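Aromatic amino acid aminotransferase I (Candida albicans WO-1, PDB 6HNU) probably transfers the amino group of aromatic amino acids to 2-oxoglutarate, using pyridoxal 5'-phosphate as cofactor. Local coordinates at residues 390-401 with 458-467. Residues are numbered along the deposited sequence; the frame is centred on the assembly and turned at random.
Sequences AGMFFTVTLDAS and THIFFRGTYA
Asp-399 OD1 is gripped by three donors: across the contact Thr-458 OG1 reaches it weakly at 3.5 Å, while Ser-401 OG (2.6 Å) and Ser-401 N (3.0 Å) approach from the same face of the carboxylate plane, the latter closing an Asx turn. Beside it, Ala-400 N bonds Thr-458 O at 2.7 Å. From here strands 393-399 and 459-465 run antiparallel, as the central pair of the four-stranded sheet in the small C-terminal domain of this fold-type I aminotransferase. Phe-394 lays its ring face over Gly-464, whose CA is 3.7 Å from the ring centroid; Phe-394, Leu-398 and Phe-462 face helices 471-489 and 413-426. On the other side of the sheet, Arg-463 runs across one face of the Phe-393 ring, CD 3.9 Å from its centroid, the guanidinium tilted just 11° from the ring plane. Asn-218, a cofactor-pocket residue, and Gly-44 of the second subunit hold that guanidinium by hydrogen bonds, and Phe-393 itself lies beside the bound phenylalanine. At the far end, the hydroxyl of Tyr-466 donates to the carbonyl of Gly-391, OH to O 2.7 Å. With CG set between its backbone N and carbonyl carbon (chi1 40°), the ring lies against the backbone of Gly-391 and Met-392.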
loop_
_atom_site.group_PDB
_atom_site.type_symbol
_atom_site.label_atom_id
_atom_site.label_comp_id
_atom_site.label_asym_id
_atom_site.label_seq_id
_atom_site.Cartn_x
_atom_site.Cartn_y
_atom_site.Cartn_z
ATOM N N ALA B 390 9.420 1.526 -27.920
ATOM C CA ALA B 390 9.305 0.977 -26.546
ATOM C C ALA B 390 7.845 0.848 -26.142
ATOM O O ALA B 390 7.006 1.570 -26.667
ATOM C CB ALA B 390 10.060 1.848 -25.570
ATOM N N GLY B 391 7.554 -0.075 -25.255
ATOM C CA GLY B 391 6.240 -0.149 -24.602
ATOM C C GLY B 391 5.347 -1.240 -25.148
ATOM O O GLY B 391 5.808 -2.074 -25.976
ATOM N N MET B 392 4.103 -1.262 -24.662
ATOM C CA MET B 392 3.116 -2.302 -25.003
ATOM C C MET B 392 2.044 -1.726 -25.933
ATOM O O MET B 392 1.220 -2.505 -26.401
ATOM C CB MET B 392 2.486 -2.928 -23.757
ATOM C CG MET B 392 1.795 -1.956 -22.833
ATOM S SD MET B 392 0.953 -2.825 -21.520
ATOM C CE MET B 392 2.223 -3.945 -20.943
ATOM N N PHE B 393 2.107 -0.449 -26.252
ATOM C CA PHE B 393 1.011 0.237 -26.984
ATOM C C PHE B 393 1.442 0.669 -28.374
ATOM O O PHE B 393 2.591 1.075 -28.614
ATOM C CB PHE B 393 0.550 1.465 -26.207
ATOM C CG PHE B 393 0.045 1.125 -24.829
ATOM C CD1 PHE B 393 -1.064 0.317 -24.661
ATOM C CD2 PHE B 393 0.655 1.671 -23.699
ATOM C CE1 PHE B 393 -1.554 0.042 -23.388
ATOM C CE2 PHE B 393 0.163 1.386 -22.438
ATOM C CZ PHE B 393 -0.913 0.551 -22.283
ATOM N N PHE B 394 0.477 0.604 -29.287
ATOM C CA PHE B 394 0.576 1.185 -30.642
ATOM C C PHE B 394 -0.600 2.149 -30.814
ATOM O O PHE B 394 -1.581 2.021 -30.102
ATOM C CB PHE B 394 0.563 0.075 -31.702
ATOM C CG PHE B 394 -0.700 -0.728 -31.830
ATOM C CD1 PHE B 394 -1.710 -0.320 -32.688
ATOM C CD2 PHE B 394 -0.887 -1.886 -31.101
ATOM C CE1 PHE B 394 -2.868 -1.061 -32.795
ATOM C CE2 PHE B 394 -2.048 -2.627 -31.214
ATOM C CZ PHE B 394 -3.045 -2.208 -32.063
ATOM N N THR B 395 -0.456 3.139 -31.666
ATOM C CA THR B 395 -1.583 4.035 -32.015
ATOM C C THR B 395 -1.790 4.090 -33.528
ATOM O O THR B 395 -0.810 3.971 -34.299
ATOM C CB THR B 395 -1.410 5.414 -31.399
ATOM O OG1 THR B 395 -0.176 5.979 -31.851
ATOM C CG2 THR B 395 -1.494 5.320 -29.895
ATOM N N VAL B 396 -3.065 4.246 -33.909
ATOM C CA VAL B 396 -3.456 4.612 -35.291
ATOM C C VAL B 396 -4.085 5.996 -35.237
ATOM O O VAL B 396 -5.030 6.145 -34.477
ATOM C CB VAL B 396 -4.433 3.589 -35.858
ATOM C CG1 VAL B 396 -4.815 3.964 -37.278
ATOM C CG2 VAL B 396 -3.863 2.192 -35.788
ATOM N N THR B 397 -3.554 6.949 -35.990
ATOM C CA THR B 397 -4.072 8.334 -36.122
ATOM C C THR B 397 -4.973 8.374 -37.373
ATOM O O THR B 397 -4.637 7.684 -38.390
ATOM C CB THR B 397 -2.908 9.317 -36.100
ATOM O OG1 THR B 397 -2.338 9.288 -34.792
ATOM C CG2 THR B 397 -3.279 10.752 -36.421
ATOM N N LEU B 398 -6.122 9.056 -37.286
ATOM C CA LEU B 398 -7.090 9.195 -38.416
ATOM C C LEU B 398 -7.388 10.680 -38.614
ATOM O O LEU B 398 -7.411 11.415 -37.637
ATOM C CB LEU B 398 -8.376 8.394 -38.146
ATOM C CG LEU B 398 -8.248 6.907 -37.821
ATOM C CD1 LEU B 398 -9.591 6.308 -37.423
ATOM C CD2 LEU B 398 -7.671 6.111 -38.984
ATOM N N ASP B 399 -7.557 11.119 -39.867
ATOM C CA ASP B 399 -7.926 12.514 -40.209
ATOM C C ASP B 399 -9.456 12.556 -40.171
ATOM O O ASP B 399 -10.094 12.020 -41.114
ATOM C CB ASP B 399 -7.343 12.965 -41.558
ATOM C CG ASP B 399 -7.712 14.398 -41.889
ATOM O OD1 ASP B 399 -8.591 14.966 -41.179
ATOM O OD2 ASP B 399 -7.137 14.944 -42.841
ATOM N N ALA B 400 -10.040 12.994 -39.052
ATOM C CA ALA B 400 -11.508 12.899 -38.882
ATOM C C ALA B 400 -12.176 13.786 -39.940
ATOM O O ALA B 400 -13.333 13.484 -40.304
ATOM C CB ALA B 400 -11.920 13.297 -37.497
ATOM N N SER B 401 -11.465 14.821 -40.404
ATOM C CA SER B 401 -11.967 15.819 -41.384
ATOM C C SER B 401 -12.265 15.143 -42.729
ATOM O O SER B 401 -12.983 15.761 -43.522
ATOM C CB SER B 401 -11.026 16.996 -41.498
ATOM O OG SER B 401 -9.975 16.739 -42.414
ATOM N N THR B 458 -8.203 18.157 -36.226
ATOM C CA THR B 458 -9.020 17.230 -37.036
ATOM C C THR B 458 -8.490 15.809 -36.893
ATOM O O THR B 458 -9.093 14.910 -37.439
ATOM C CB THR B 458 -8.989 17.612 -38.521
ATOM O OG1 THR B 458 -7.635 17.505 -38.970
ATOM C CG2 THR B 458 -9.515 19.004 -38.780
ATOM N N HIS B 459 -7.369 15.600 -36.204
ATOM C CA HIS B 459 -6.817 14.223 -36.093
ATOM C C HIS B 459 -7.271 13.620 -34.762
ATOM O O HIS B 459 -7.312 14.356 -33.760
ATOM C CB HIS B 459 -5.299 14.188 -36.280
ATOM C CG HIS B 459 -4.882 14.510 -37.673
ATOM N ND1 HIS B 459 -4.633 15.811 -38.069
ATOM C CD2 HIS B 459 -4.695 13.722 -38.756
ATOM C CE1 HIS B 459 -4.320 15.819 -39.345
ATOM N NE2 HIS B 459 -4.365 14.545 -39.798
ATOM N N ILE B 460 -7.591 12.338 -34.804
ATOM C CA ILE B 460 -8.058 11.508 -33.666
ATOM C C ILE B 460 -7.116 10.316 -33.664
ATOM O O ILE B 460 -6.339 10.182 -34.658
ATOM C CB ILE B 460 -9.529 11.087 -33.837
ATOM C CG1 ILE B 460 -9.782 10.322 -35.138
ATOM C CG2 ILE B 460 -10.408 12.316 -33.723
ATOM C CD1 ILE B 460 -11.127 9.652 -35.226
ATOM N N PHE B 461 -7.118 9.538 -32.596
ATOM C CA PHE B 461 -6.366 8.276 -32.587
ATOM C C PHE B 461 -7.043 7.264 -31.693
ATOM O O PHE B 461 -7.882 7.637 -30.867
ATOM C CB PHE B 461 -4.915 8.550 -32.189
ATOM C CG PHE B 461 -4.675 8.843 -30.729
ATOM C CD1 PHE B 461 -4.930 10.107 -30.231
ATOM C CD2 PHE B 461 -4.122 7.874 -29.891
ATOM C CE1 PHE B 461 -4.642 10.426 -28.909
ATOM C CE2 PHE B 461 -3.875 8.178 -28.549
ATOM C CZ PHE B 461 -4.125 9.461 -28.074
ATOM N N PHE B 462 -6.607 6.019 -31.873
ATOM C CA PHE B 462 -6.945 4.862 -31.057
ATOM C C PHE B 462 -5.650 4.263 -30.516
ATOM O O PHE B 462 -4.639 4.228 -31.235
ATOM C CB PHE B 462 -7.707 3.822 -31.864
ATOM C CG PHE B 462 -9.105 4.275 -32.173
ATOM C CD1 PHE B 462 -9.339 5.185 -33.185
ATOM C CD2 PHE B 462 -10.163 3.895 -31.363
ATOM C CE1 PHE B 462 -10.629 5.625 -33.440
ATOM C CE2 PHE B 462 -11.452 4.343 -31.623
ATOM C CZ PHE B 462 -11.669 5.211 -32.656
ATOM N N ARG B 463 -5.746 3.804 -29.275
ATOM C CA ARG B 463 -4.688 3.027 -28.591
ATOM C C ARG B 463 -5.030 1.547 -28.658
ATOM O O ARG B 463 -6.125 1.141 -28.255
ATOM C CB ARG B 463 -4.526 3.461 -27.135
ATOM C CG ARG B 463 -3.333 2.793 -26.466
ATOM C CD ARG B 463 -3.392 2.890 -24.967
ATOM N NE ARG B 463 -4.315 1.952 -24.381
ATOM C CZ ARG B 463 -4.585 1.863 -23.109
ATOM N NH1 ARG B 463 -3.966 2.664 -22.250
ATOM N NH2 ARG B 463 -5.454 0.952 -22.701
ATOM N N GLY B 464 -4.043 0.758 -29.055
ATOM C CA GLY B 464 -4.076 -0.698 -29.046
ATOM C C GLY B 464 -2.867 -1.194 -28.278
ATOM O O GLY B 464 -1.915 -0.410 -28.137
ATOM N N THR B 465 -2.964 -2.408 -27.783
ATOM C CA THR B 465 -1.852 -3.174 -27.168
ATOM C C THR B 465 -1.571 -4.418 -28.018
ATOM O O THR B 465 -2.523 -5.050 -28.485
ATOM C CB THR B 465 -2.130 -3.573 -25.713
ATOM O OG1 THR B 465 -1.010 -4.371 -25.291
ATOM C CG2 THR B 465 -3.400 -4.354 -25.468
ATOM N N TYR B 466 -0.294 -4.775 -28.151
ATOM C CA TYR B 466 0.154 -6.060 -28.754
ATOM C C TYR B 466 0.605 -7.029 -27.650
ATOM O O TYR B 466 1.088 -8.100 -27.990
ATOM C CB TYR B 466 1.234 -5.815 -29.809
ATOM C CG TYR B 466 2.260 -4.758 -29.473
ATOM C CD1 TYR B 466 3.253 -4.994 -28.534
ATOM C CD2 TYR B 466 2.245 -3.525 -30.091
ATOM C CE1 TYR B 466 4.182 -4.014 -28.231
ATOM C CE2 TYR B 466 3.180 -2.538 -29.824
ATOM C CZ TYR B 466 4.158 -2.800 -28.872
ATOM O OH TYR B 466 5.049 -1.840 -28.540
ATOM N N ALA B 467 0.406 -6.701 -26.371
ATOM C CA ALA B 467 0.864 -7.530 -25.226
ATOM C C ALA B 467 -0.275 -8.375 -24.623
ATOM O O ALA B 467 -0.017 -9.155 -23.674
ATOM C CB ALA B 467 1.463 -6.613 -24.192
#